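Local atomic coordinates of BfpC (Escherichia coli, PDB entry 3VHJ), a protein that is an essential membrane protein of type IV pilus biogenesis, the fragment here being its N-terminal cytoplasmic domain, which probably takes part in the pilus assembly machinery. Residues A[29-34]-A[56-61]; A[86-89]-A[95-98]. The protein carries 1 engineered substitution. All blocks are in the same frame, centred on the assembly; numbering follows the deposited sequence.

Interaction 1. Residues A[29-34]-A[56-61]; sequences ETTNQA and EQFAVG
Ala34 and Phe58 meet where the first turn of a helix faces a β-strand, an example of helix-on-sheet packing through a methyl group and an aromatic ring. The methyl CB of Ala34 lies 3.4 Å from CE2 of the Phe58 ring, an oblique approach to the end of the ring far from its backbone, with CZ close behind at 3.6 Å. Thr31, one turn earlier, meets the same ring at its edge: its CG2 stands near the ring plane, 3.9 Å from CD2 of Phe58. The ring reaches the helix with CG placed between its own backbone N and carbonyl carbon (chi1 50°).

The two branches of Thr31 divide the work. OG1 sits beside the backbone N (chi1 -68°), which puts CG2 anti to that N and sends the methyl to the ring, while OG1 faces the start of the strand and packs 3.7 Å from CB of Glu56. The two side chains cross there at about a right angle. A water joins the segments at this polar edge, 2.8 Å from Thr31 OG1 and donating a hydrogen bond to Glu56 O; no direct hydrogen bond links them.

Further out, a capping box fixes the helix start. Gln33 N donates to the N-cap hydroxyl Thr30 OG1 (3.1 Å), and Thr30 N returns a nearly straight bond (173°) to a lone pair of Gln33 OE1 at 3.2 Å. These reciprocal bonds lie on the part of the turn directed off the strand.

The strand 55-60 runs between strands 21-23 and 46-52 in an antiparallel sheet, and helix 31-42 packs against it. Leu35 extends the helix contact with Phe58, and Val49 of strand 46-52 adjoins both Thr31 and Glu56.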
ATOM      1  N   GLU A  29     -19.050  -6.211  12.059  1.00 29.05           N
ATOM      2  CA  GLU A  29     -17.713  -6.342  12.613  1.00 28.07           C
ATOM      3  C   GLU A  29     -17.095  -4.955  12.763  1.00 25.82           C
ATOM      4  O   GLU A  29     -17.206  -4.118  11.869  1.00 24.89           O
ATOM      5  CB  GLU A  29     -16.842  -7.197  11.685  1.00 29.55           C
ATOM      6  CG  GLU A  29     -15.581  -7.761  12.328  1.00 29.82           C
ATOM      7  CD  GLU A  29     -14.659  -8.439  11.323  1.00 31.08           C
ATOM      8  OE1 GLU A  29     -13.708  -9.120  11.759  1.00 34.43           O
ATOM      9  OE2 GLU A  29     -14.876  -8.280  10.101  1.00 30.12           O
ATOM     10  N   THR A  30     -16.459  -4.714  13.902  1.00 23.96           N
ATOM     11  CA  THR A  30     -15.805  -3.438  14.137  1.00 21.13           C
ATOM     12  C   THR A  30     -14.401  -3.527  13.546  1.00 20.86           C
ATOM     13  O   THR A  30     -13.898  -4.620  13.268  1.00 17.11           O
ATOM     14  CB  THR A  30     -15.668  -3.131  15.640  1.00 21.67           C
ATOM     15  OG1 THR A  30     -14.822  -4.112  16.249  1.00 20.88           O
ATOM     16  CG2 THR A  30     -17.031  -3.137  16.314  1.00 21.71           C
ATOM     17  N   THR A  31     -13.778  -2.373  13.354  1.00 19.35           N
ATOM     18  CA  THR A  31     -12.427  -2.312  12.817  1.00 19.12           C
ATOM     19  C   THR A  31     -11.488  -3.024  13.780  1.00 20.53           C
ATOM     20  O   THR A  31     -10.599  -3.772  13.360  1.00 19.46           O
ATOM     21  CB  THR A  31     -11.989  -0.845  12.646  1.00 19.30           C
ATOM     22  OG1 THR A  31     -12.770  -0.249  11.610  1.00 17.59           O
ATOM     23  CG2 THR A  31     -10.512  -0.744  12.290  1.00 20.58           C
ATOM     24  N   ASN A  32     -11.701  -2.808  15.077  1.00 18.86           N
ATOM     25  CA  ASN A  32     -10.858  -3.429  16.086  1.00 20.21           C
ATOM     26  C   ASN A  32     -10.917  -4.954  16.011  1.00 19.45           C
ATOM     27  O   ASN A  32      -9.900  -5.623  16.144  1.00 21.16           O
ATOM     28  CB  ASN A  32     -11.264  -2.961  17.489  1.00 21.10           C
ATOM     29  CG  ASN A  32     -10.279  -3.407  18.556  1.00 24.51           C
ATOM     30  OD1 ASN A  32      -9.107  -3.027  18.532  1.00 26.28           O
ATOM     31  ND2 ASN A  32     -10.747  -4.223  19.494  1.00 22.71           N
ATOM     32  N   GLN A  33     -12.106  -5.501  15.798  1.00 21.03           N
ATOM     33  CA  GLN A  33     -12.251  -6.951  15.707  1.00 22.23           C
ATOM     34  C   GLN A  33     -11.598  -7.492  14.448  1.00 21.95           C
ATOM     35  O   GLN A  33     -10.887  -8.497  14.484  1.00 20.85           O
ATOM     36  CB  GLN A  33     -13.721  -7.343  15.704  1.00 21.91           C
ATOM     37  CG  GLN A  33     -14.404  -7.159  17.033  1.00 25.71           C
ATOM     38  CD  GLN A  33     -15.865  -7.515  16.954  1.00 27.34           C
ATOM     39  OE1 GLN A  33     -16.627  -6.893  16.213  1.00 29.05           O
ATOM     40  NE2 GLN A  33     -16.266  -8.528  17.708  1.00 29.78           N
ATOM     41  N   ALA A  34     -11.850  -6.821  13.332  1.00 22.06           N
ATOM     42  CA  ALA A  34     -11.286  -7.236  12.058  1.00 21.11           C
ATOM     43  C   ALA A  34      -9.764  -7.236  12.134  1.00 21.55           C
ATOM     44  O   ALA A  34      -9.118  -8.184  11.697  1.00 23.16           O
ATOM     45  CB  ALA A  34     -11.764  -6.306  10.948  1.00 22.47           C
ATOM     46  N   GLU A  56     -12.879   3.421   8.400  1.00 26.67           N
ATOM     47  CA  GLU A  56     -11.525   3.045   8.752  1.00 25.58           C
ATOM     48  C   GLU A  56     -11.043   1.754   8.119  1.00 21.88           C
ATOM     49  O   GLU A  56     -11.821   0.984   7.563  1.00 21.42           O
ATOM     50  CB  GLU A  56     -11.404   2.946  10.269  1.00 29.11           C
ATOM     51  CG  GLU A  56     -11.616   4.272  10.958  1.00 33.74           C
ATOM     52  CD  GLU A  56     -11.388   4.180  12.440  1.00 37.01           C
ATOM     53  OE1 GLU A  56     -12.359   3.892  13.175  1.00 39.63           O
ATOM     54  OE2 GLU A  56     -10.231   4.380  12.862  1.00 37.56           O
ATOM     55  N   GLN A  57      -9.736   1.543   8.207  1.00 20.17           N
ATOM     56  CA  GLN A  57      -9.105   0.351   7.676  1.00 19.01           C
ATOM     57  C   GLN A  57      -7.796   0.151   8.428  1.00 17.07           C
ATOM     58  O   GLN A  57      -7.356   1.019   9.186  1.00 16.04           O
ATOM     59  CB  GLN A  57      -8.859   0.493   6.171  1.00 19.00           C
ATOM     60  CG  GLN A  57      -7.827   1.535   5.781  1.00 19.69           C
ATOM     61  CD  GLN A  57      -7.805   1.782   4.285  1.00 17.78           C
ATOM     62  OE1 GLN A  57      -7.661   0.854   3.495  1.00 17.64           O
ATOM     63  NE2 GLN A  57      -7.950   3.042   3.892  1.00 19.73           N
ATOM     64  N   PHE A  58      -7.170  -0.994   8.221  1.00 16.80           N
ATOM     65  CA  PHE A  58      -5.940  -1.285   8.931  1.00 17.63           C
ATOM     66  C   PHE A  58      -4.927  -2.017   8.068  1.00 16.75           C
ATOM     67  O   PHE A  58      -5.268  -2.608   7.045  1.00 16.70           O
ATOM     68  CB  PHE A  58      -6.274  -2.132  10.153  1.00 17.65           C
ATOM     69  CG  PHE A  58      -7.139  -3.314   9.833  1.00 18.95           C
ATOM     70  CD1 PHE A  58      -6.587  -4.475   9.301  1.00 20.04           C
ATOM     71  CD2 PHE A  58      -8.519  -3.248  10.015  1.00 20.11           C
ATOM     72  CE1 PHE A  58      -7.400  -5.556   8.953  1.00 21.37           C
ATOM     73  CE2 PHE A  58      -9.340  -4.317   9.672  1.00 21.11           C
ATOM     74  CZ  PHE A  58      -8.779  -5.475   9.138  1.00 22.29           C
ATOM     75  N   ALA A  59      -3.675  -1.961   8.498  1.00 17.58           N
ATOM     76  CA  ALA A  59      -2.594  -2.635   7.801  1.00 17.72           C
ATOM     77  C   ALA A  59      -1.912  -3.569   8.793  1.00 16.75           C
ATOM     78  O   ALA A  59      -1.739  -3.225   9.961  1.00 16.70           O
ATOM     79  CB  ALA A  59      -1.594  -1.612   7.269  1.00 16.07           C
ATOM     80  N   VAL A  60      -1.547  -4.759   8.336  1.00 16.91           N
ATOM     81  CA  VAL A  60      -0.850  -5.715   9.191  1.00 17.45           C
ATOM     82  C   VAL A  60       0.527  -5.941   8.576  1.00 18.29           C
ATOM     83  O   VAL A  60       0.635  -6.251   7.390  1.00 18.68           O
ATOM     84  CB  VAL A  60      -1.621  -7.053   9.294  1.00 16.12           C
ATOM     85  CG1 VAL A  60      -0.754  -8.114   9.965  1.00 15.23           C
ATOM     86  CG2 VAL A  60      -2.885  -6.845  10.123  1.00 16.44           C
ATOM     87  N   GLY A  61       1.573  -5.764   9.380  1.00 18.26           N
ATOM     88  CA  GLY A  61       2.929  -5.931   8.885  1.00 18.99           C
ATOM     89  C   GLY A  61       3.482  -7.341   8.962  1.00 20.05           C
ATOM     90  O   GLY A  61       2.941  -8.205   9.656  1.00 21.76           O
TER
HETATM   91  O   HOH W   1     -12.443  -1.277   9.066  1.00 20.50           O

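Interaction 2. Residues A[86-89]-A[95-98]; sequences CGLF and LWLV
Leu88 and Val98 meet through side chains whose torsions turn a methyl of each to the other: Leu88 holds CG anti to its N (chi1 170°), and Val98 has CG1 in the same relation (chi1 178°), with its other methyl, CG2, facing the neighbouring strand. These torsions, with chi2 of Leu88 at 63°, bring Leu88 CD1 to 3.6 Å from Val98 CG2. The same methyl of Leu88 is 4.0 Å from CE3 of Trp96, which it approaches obliquely, near the six-membered part of the indole. Although the Trp96 side chain leaves its backbone along the flank of the strand, its ring end swings back to the partner, and CE3 also lies beside the carbonyl group of Phe89.

Beneath these apolar contacts is a compact piece of antiparallel ladder. Phe89 and Leu97 form its hydrogen-bonded pair, each giving and receiving one backbone bond: Phe89 N to Leu97 O at 2.7 Å and Leu97 N to Phe89 O at 2.6 Å, both nearly straight. Leu88 and Val98 are the adjoining non-hydrogen-bonded pair. CA-H...O contacts accompany these bonds, among them Val98 CA to Gly87 O at 3.3 Å.

The two pairs serve different sides of the sheet. Leu88 and Val98 lie on the side met by helix 116-127, where Ala119 touches both Leu88 and Trp96 while Val127 meets Val98. On the other side, Phe89 and Leu97 share a face, with Ile150 against Phe89 and Ser112 against Leu97.

Such reciprocal backbone bonding between strands joined by a short connection is the signature of a β-hairpin. Here strands 85-90 and 96-101 form the two central strands of a four-stranded mixed sheet, with 107-113 and 135-137 at its outer edges and the helix packed on one face.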
ATOM      1  N   CYS A  86      -4.358   3.974  -9.110  1.00 17.98           N
ATOM      2  CA  CYS A  86      -3.528   2.787  -9.021  1.00 20.12           C
ATOM      3  C   CYS A  86      -2.281   3.104  -9.830  1.00 20.42           C
ATOM      4  O   CYS A  86      -2.254   4.078 -10.580  1.00 18.85           O
ATOM      5  CB  CYS A  86      -4.240   1.565  -9.606  1.00 19.78           C
ATOM      6  SG  CYS A  86      -4.052   1.363 -11.388  1.00 20.19           S
ATOM      7  N   GLY A  87      -1.242   2.299  -9.671  1.00 21.76           N
ATOM      8  CA  GLY A  87      -0.039   2.556 -10.435  1.00 20.80           C
ATOM      9  C   GLY A  87       1.100   1.606 -10.157  1.00 19.69           C
ATOM     10  O   GLY A  87       1.133   0.931  -9.127  1.00 18.43           O
ATOM     11  N   LEU A  88       2.019   1.553 -11.117  1.00 19.71           N
ATOM     12  CA  LEU A  88       3.224   0.741 -11.047  1.00 19.76           C
ATOM     13  C   LEU A  88       4.313   1.801 -10.882  1.00 20.71           C
ATOM     14  O   LEU A  88       4.446   2.694 -11.723  1.00 20.98           O
ATOM     15  CB  LEU A  88       3.417  -0.020 -12.359  1.00 21.48           C
ATOM     16  CG  LEU A  88       4.739  -0.755 -12.587  1.00 21.97           C
ATOM     17  CD1 LEU A  88       4.926  -1.853 -11.555  1.00 22.00           C
ATOM     18  CD2 LEU A  88       4.737  -1.340 -13.999  1.00 24.28           C
ATOM     19  N   PHE A  89       5.079   1.711  -9.800  1.00 19.91           N
ATOM     20  CA  PHE A  89       6.110   2.706  -9.519  1.00 19.97           C
ATOM     21  C   PHE A  89       7.431   2.112  -9.060  1.00 19.42           C
ATOM     22  O   PHE A  89       7.457   1.181  -8.263  1.00 19.39           O
ATOM     23  CB  PHE A  89       5.667   3.636  -8.385  1.00 20.19           C
ATOM     24  CG  PHE A  89       4.398   4.389  -8.643  1.00 21.79           C
ATOM     25  CD1 PHE A  89       4.421   5.606  -9.312  1.00 21.41           C
ATOM     26  CD2 PHE A  89       3.188   3.922  -8.137  1.00 22.31           C
ATOM     27  CE1 PHE A  89       3.258   6.356  -9.461  1.00 22.32           C
ATOM     28  CE2 PHE A  89       2.022   4.665  -8.284  1.00 20.41           C
ATOM     29  CZ  PHE A  89       2.057   5.881  -8.943  1.00 19.97           C
ATOM     30  N   LEU A  95      13.418  -1.456  -5.865  1.00 25.22           N
ATOM     31  CA  LEU A  95      12.160  -2.120  -5.567  1.00 23.14           C
ATOM     32  C   LEU A  95      11.050  -1.540  -6.438  1.00 21.77           C
ATOM     33  O   LEU A  95      11.055  -0.351  -6.744  1.00 21.76           O
ATOM     34  CB  LEU A  95      11.827  -1.925  -4.085  1.00 23.63           C
ATOM     35  CG  LEU A  95      10.691  -2.711  -3.436  1.00 25.51           C
ATOM     36  CD1 LEU A  95      11.043  -4.197  -3.384  1.00 25.31           C
ATOM     37  CD2 LEU A  95      10.470  -2.170  -2.022  1.00 26.95           C
ATOM     38  N   TRP A  96      10.110  -2.389  -6.838  1.00 19.87           N
ATOM     39  CA  TRP A  96       8.982  -1.952  -7.643  1.00 20.14           C
ATOM     40  C   TRP A  96       7.719  -2.043  -6.813  1.00 18.76           C
ATOM     41  O   TRP A  96       7.499  -3.028  -6.111  1.00 19.31           O
ATOM     42  CB  TRP A  96       8.851  -2.804  -8.903  1.00 21.13           C
ATOM     43  CG  TRP A  96       9.887  -2.442  -9.906  1.00 23.70           C
ATOM     44  CD1 TRP A  96      11.175  -2.900  -9.965  1.00 24.48           C
ATOM     45  CD2 TRP A  96       9.758  -1.466 -10.940  1.00 25.06           C
ATOM     46  NE1 TRP A  96      11.856  -2.260 -10.973  1.00 26.72           N
ATOM     47  CE2 TRP A  96      11.010  -1.374 -11.588  1.00 26.08           C
ATOM     48  CE3 TRP A  96       8.703  -0.655 -11.385  1.00 25.02           C
ATOM     49  CZ2 TRP A  96      11.237  -0.503 -12.656  1.00 27.38           C
ATOM     50  CZ3 TRP A  96       8.929   0.210 -12.447  1.00 27.64           C
ATOM     51  CH2 TRP A  96      10.188   0.278 -13.071  1.00 28.00           C
ATOM     52  N   LEU A  97       6.892  -1.010  -6.908  1.00 16.63           N
ATOM     53  CA  LEU A  97       5.656  -0.941  -6.146  1.00 18.12           C
ATOM     54  C   LEU A  97       4.417  -0.920  -7.036  1.00 17.40           C
ATOM     55  O   LEU A  97       4.410  -0.280  -8.082  1.00 17.37           O
ATOM     56  CB  LEU A  97       5.659   0.329  -5.292  1.00 16.67           C
ATOM     57  CG  LEU A  97       6.902   0.591  -4.435  1.00 18.08           C
ATOM     58  CD1 LEU A  97       6.767   1.959  -3.772  1.00 17.34           C
ATOM     59  CD2 LEU A  97       7.067  -0.516  -3.395  1.00 17.06           C
ATOM     60  N   VAL A  98       3.379  -1.640  -6.619  1.00 16.80           N
ATOM     61  CA  VAL A  98       2.112  -1.647  -7.343  1.00 16.29           C
ATOM     62  C   VAL A  98       1.076  -1.321  -6.277  1.00 17.04           C
ATOM     63  O   VAL A  98       0.916  -2.070  -5.315  1.00 16.33           O
ATOM     64  CB  VAL A  98       1.794  -3.014  -7.972  1.00 16.64           C
ATOM     65  CG1 VAL A  98       0.432  -2.952  -8.679  1.00 17.12           C
ATOM     66  CG2 VAL A  98       2.884  -3.382  -8.975  1.00 18.77           C
TER

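Taken together, the two contacts illustrate how one cytoplasmic domain combines two sheets, each with its own packed helix. Interaction 1 closes before interaction 2 opens along the chain. Their centres are 24 Å apart on opposite sides of the chain's centre, and their nearest atoms remain about 13 Å apart. No sheet is common to both: strand 55-60 belongs to an antiparallel sheet packed with helix 31-42, whereas 85-90 and 96-101 belong to a mixed sheet packed with helix 116-127. One contact joins helix to sheet, the other strand to strand. The domain thus holds two distinct helix-on-sheet units, linked where the side-chain amide of Gln57 hydrogen-bonds to Gly105 O and Val107 N.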